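Local coordinates for protein 3-phosphoshikimate 1-carboxyvinyltransferase (Streptomyces sviceus, PDB 7M0O) that probably catalyses transfer of the enolpyruvyl group of phosphoenolpyruvate to the 5-hydroxyl of shikimate-3-phosphate, the sixth step of chorismate biosynthesis, at residues R114-R117 against D122-H125; D77-A82 against R105-L110. All coordinates share one frame; numbering follows the deposited sequence.

Contact 2 (77-82 against 105-110) precedes contact 1 (114-117 against 122-125) along the chain, and helix 110-118 ties them together: Leu-110 ends the later segment of contact 2, and the next turns of the helix supply Arg-117. Their centres lie about 15 Å apart, yet they touch, Arg-117 NH2 standing 3.5 Å from Leu-110 CD1. Contact 2 borders the predicted phosphoenolpyruvate site, holding Arg-107 itself, with the side chain of Ala-79 about 5 Å from that of Gln-155 and about 6 Å from that of Lys-8. Contact 1 lies farther out, the side chain of His-125 being about 11 Å from that of Arg-107, and binds a potassium ion through the carbonyl oxygen of Arg-117.

Contact 1: R114-R117 against D122-H125; sequences RALR and DLRH. With K (potassium ion), chain C.
Helix 110-118 packs here on strand 122-125, an outermost strand of a four-stranded mixed sheet, in a helix-to-strand contact that is apolar between the leucines and polar around Arg-117 and His-125. Leu-116 and Leu-123 meet through their CD1 methyls, 4.1 Å apart. Beside them the Arg-117 side chain crosses that of Leu-123 at about a right angle, its CG 4.0 Å from Leu-123 CB and its CD 3.4 Å from the carbonyl oxygen Leu-123 O. A bend at chi3 (-72°) turns the guanidinium toward His-125, whose NE2 lies over one face of that guanidinium, offset toward the rim, 3.8 Å from Arg-117 NH2. The two planes stand 70° apart, so the imidazole presents its edge rather than stacking. His-125 NE2 is bonded to Ser-113 OG and its ND1 to His-131 O, while Arg-117 pairs with Glu-129 through NH1 and with Ser-113 O through NE. With an alanine in place of this arginine, Glu-129 would probably lose its charge partner and a gap would open beside the imidazole edge. The backbone of Arg-117 has a separate role: its O binds the potassium ion at 3.0 Å, together with Asp-118 O. With both imidazole nitrogens engaged and the guanidinium paired to Glu-129, the arginine-histidine approach is likely to be held by these outside bonds more than by mutual attraction.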
# COMPACT_ATOMS: atom_id res chain seq x y z
N ARG A 114 0.69 -23.80 -3.23
CA ARG A 114 -0.05 -24.94 -2.69
C ARG A 114 -1.54 -24.82 -3.00
O ARG A 114 -2.19 -25.81 -3.35
CB ARG A 114 0.20 -25.06 -1.19
CG ARG A 114 -0.66 -26.08 -0.47
CD ARG A 114 -1.32 -25.44 0.74
NE ARG A 114 -2.02 -24.22 0.33
CZ ARG A 114 -2.07 -23.10 1.04
NH1 ARG A 114 -1.47 -23.00 2.21
NH2 ARG A 114 -2.73 -22.07 0.55
N ALA A 115 -2.08 -23.60 -2.88
CA ALA A 115 -3.49 -23.38 -3.17
C ALA A 115 -3.79 -23.58 -4.65
O ALA A 115 -4.83 -24.15 -5.00
CB ALA A 115 -3.90 -21.97 -2.72
N LEU A 116 -2.89 -23.14 -5.55
CA LEU A 116 -3.12 -23.33 -6.98
C LEU A 116 -3.12 -24.81 -7.35
O LEU A 116 -3.91 -25.25 -8.19
CB LEU A 116 -2.06 -22.59 -7.80
CG LEU A 116 -2.18 -21.06 -7.81
CD1 LEU A 116 -0.95 -20.40 -8.48
CD2 LEU A 116 -3.46 -20.61 -8.50
N ARG A 117 -2.21 -25.58 -6.75
CA ARG A 117 -2.17 -27.01 -7.00
C ARG A 117 -3.34 -27.75 -6.35
O ARG A 117 -3.88 -28.70 -6.94
CB ARG A 117 -0.82 -27.56 -6.54
CG ARG A 117 0.32 -27.11 -7.48
CD ARG A 117 1.67 -27.60 -6.96
NE ARG A 117 2.08 -26.86 -5.76
CZ ARG A 117 3.18 -27.14 -5.07
NH1 ARG A 117 3.98 -28.12 -5.47
NH2 ARG A 117 3.50 -26.42 -3.99
N ASP A 122 -1.38 -27.55 -12.82
CA ASP A 122 -0.11 -28.26 -13.01
C ASP A 122 0.99 -27.22 -12.86
O ASP A 122 1.41 -26.60 -13.83
CB ASP A 122 -0.05 -28.93 -14.38
CG ASP A 122 1.23 -29.71 -14.61
OD1 ASP A 122 2.22 -29.51 -13.86
OD2 ASP A 122 1.26 -30.52 -15.55
N LEU A 123 1.44 -27.02 -11.63
CA LEU A 123 2.55 -26.13 -11.31
C LEU A 123 3.67 -26.97 -10.72
O LEU A 123 3.43 -27.81 -9.84
CB LEU A 123 2.10 -25.02 -10.33
CG LEU A 123 3.08 -23.92 -9.91
CD1 LEU A 123 2.26 -22.74 -9.44
CD2 LEU A 123 3.99 -24.43 -8.77
N ARG A 124 4.89 -26.73 -11.17
CA ARG A 124 6.05 -27.48 -10.72
C ARG A 124 7.15 -26.51 -10.34
O ARG A 124 7.53 -25.63 -11.13
CB ARG A 124 6.53 -28.44 -11.81
CG ARG A 124 5.46 -29.42 -12.24
CD ARG A 124 5.91 -30.35 -13.34
NE ARG A 124 4.79 -30.84 -14.14
CZ ARG A 124 4.93 -31.61 -15.22
NH1 ARG A 124 6.14 -31.96 -15.62
NH2 ARG A 124 3.86 -32.01 -15.90
N HIS A 125 7.65 -26.66 -9.12
CA HIS A 125 8.84 -25.93 -8.68
C HIS A 125 10.07 -26.68 -9.19
O HIS A 125 10.23 -27.88 -8.92
CB HIS A 125 8.85 -25.81 -7.17
CG HIS A 125 7.74 -24.96 -6.63
ND1 HIS A 125 7.82 -23.58 -6.59
CD2 HIS A 125 6.53 -25.29 -6.12
CE1 HIS A 125 6.70 -23.10 -6.07
NE2 HIS A 125 5.91 -24.11 -5.76
K K C . -5.93 -30.85 -6.65

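Contact 2: D77-A82 against R105-L110; sequences DGATTA and RRRPLL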
# COMPACT_ATOMS: atom_id res chain seq x y z
N ASP A 77 13.04 -8.37 -9.64
CA ASP A 77 13.09 -8.28 -8.19
C ASP A 77 11.73 -8.02 -7.57
O ASP A 77 11.65 -7.70 -6.38
CB ASP A 77 14.05 -7.16 -7.76
CG ASP A 77 15.46 -7.32 -8.31
OD1 ASP A 77 16.10 -8.35 -8.04
OD2 ASP A 77 15.93 -6.41 -9.02
N GLY A 78 10.66 -8.11 -8.35
CA GLY A 78 9.38 -7.60 -7.90
C GLY A 78 8.49 -8.66 -7.29
O GLY A 78 8.17 -9.66 -7.95
N ALA A 79 8.10 -8.47 -6.03
CA ALA A 79 7.31 -9.49 -5.35
C ALA A 79 5.93 -9.63 -5.97
O ALA A 79 5.41 -10.75 -6.11
CB ALA A 79 7.19 -9.16 -3.86
N THR A 80 5.31 -8.51 -6.34
CA THR A 80 3.99 -8.56 -6.97
C THR A 80 4.04 -9.33 -8.29
O THR A 80 3.20 -10.19 -8.56
CB THR A 80 3.45 -7.15 -7.20
OG1 THR A 80 3.04 -6.57 -5.96
CG2 THR A 80 2.26 -7.20 -8.15
N THR A 81 5.01 -8.99 -9.14
CA THR A 81 5.19 -9.69 -10.40
C THR A 81 5.37 -11.19 -10.18
O THR A 81 4.77 -12.01 -10.90
CB THR A 81 6.40 -9.12 -11.15
OG1 THR A 81 6.29 -7.68 -11.23
CG2 THR A 81 6.52 -9.71 -12.54
N ALA A 82 6.16 -11.57 -9.17
CA ALA A 82 6.49 -12.97 -8.92
C ALA A 82 5.30 -13.78 -8.43
O ALA A 82 5.30 -15.01 -8.59
CB ALA A 82 7.63 -13.07 -7.90
N ARG A 105 14.51 -15.14 -5.99
CA ARG A 105 14.33 -16.58 -5.83
C ARG A 105 14.29 -16.98 -4.37
O ARG A 105 13.63 -17.96 -4.01
CB ARG A 105 15.44 -17.36 -6.55
CG ARG A 105 15.41 -17.34 -8.08
CD ARG A 105 16.54 -18.19 -8.65
NE ARG A 105 16.69 -18.05 -10.10
CZ ARG A 105 17.82 -17.68 -10.71
NH1 ARG A 105 18.90 -17.42 -9.99
NH2 ARG A 105 17.85 -17.59 -12.03
N ARG A 106 14.96 -16.22 -3.50
CA ARG A 106 15.02 -16.57 -2.09
C ARG A 106 13.72 -16.29 -1.35
O ARG A 106 13.60 -16.67 -0.18
CB ARG A 106 16.19 -15.82 -1.44
CG ARG A 106 17.56 -16.24 -1.99
CD ARG A 106 18.69 -15.66 -1.12
NE ARG A 106 19.11 -14.33 -1.56
CZ ARG A 106 20.37 -13.91 -1.58
NH1 ARG A 106 21.35 -14.72 -1.18
NH2 ARG A 106 20.66 -12.68 -2.00
N ARG A 107 12.73 -15.65 -2.00
CA ARG A 107 11.46 -15.32 -1.37
C ARG A 107 10.38 -16.28 -1.88
O ARG A 107 9.80 -16.04 -2.94
CB ARG A 107 11.06 -13.86 -1.65
CG ARG A 107 12.02 -12.83 -1.03
CD ARG A 107 11.49 -11.42 -1.20
NE ARG A 107 10.12 -11.31 -0.72
CZ ARG A 107 9.40 -10.19 -0.77
NH1 ARG A 107 9.91 -9.09 -1.29
NH2 ARG A 107 8.15 -10.19 -0.31
N PRO A 108 10.07 -17.35 -1.16
CA PRO A 108 9.09 -18.32 -1.68
C PRO A 108 7.67 -17.78 -1.60
O PRO A 108 7.38 -16.74 -1.00
CB PRO A 108 9.28 -19.54 -0.78
CG PRO A 108 9.76 -18.97 0.51
CD PRO A 108 10.62 -17.78 0.14
N LEU A 109 6.77 -18.54 -2.22
CA LEU A 109 5.34 -18.22 -2.28
C LEU A 109 4.51 -19.49 -2.06
O LEU A 109 3.48 -19.70 -2.71
CB LEU A 109 4.98 -17.56 -3.61
CG LEU A 109 5.36 -18.36 -4.87
CD1 LEU A 109 4.25 -18.31 -5.91
CD2 LEU A 109 6.65 -17.85 -5.48
N LEU A 110 4.95 -20.34 -1.12
CA LEU A 110 4.34 -21.66 -0.99
C LEU A 110 2.84 -21.66 -0.69
O LEU A 110 2.12 -22.49 -1.27
CB LEU A 110 5.10 -22.48 0.06
CG LEU A 110 4.66 -23.95 0.12
CD1 LEU A 110 4.79 -24.64 -1.27
CD2 LEU A 110 5.48 -24.68 1.16
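Arg-107 leaves the loop with CG anti to its own carbonyl carbon (chi1 -65°), and a bend at chi3 (53°) swings its guanidinium over Ala-79. Leu-109 carries its CD1 methyl to the other end of the contact, beside Ala-82. The Ala-79 methyl lies against one face of the guanidinium: CB is 3.7 Å from Arg-107 NH1, 3.8 Å from Arg-107 NH2 and 3.9 Å from Arg-107 CZ, so the contact spreads over both terminal nitrogens and the central carbon. Arg-83 NH2, a like charge, also stands close to Arg-107 NH2. In EPSP synthase such an arginine is predicted to bind phosphoenolpyruvate, and the gathering of positive groups is consistent with a pocket made for that anion. The methyl is offered by the first turn of helix 79-90, with Gly-78 as its N-cap residue and Gly-78 O accepting the bond from Ala-82 N at 3.0 Å. Thr-80, which follows Ala-79, is bonded through its OG1 to Lys-8 NZ, a second predicted ligand of phosphoenolpyruvate. At the other end Leu-109 CD1 comes within 4.4 Å of Ala-82 O, an oxygen already taken by His-132 NE2. Leu-109 is itself the N-cap residue of helix 110-118, and its side chain also packs on Tyr-156 of helix 155-163.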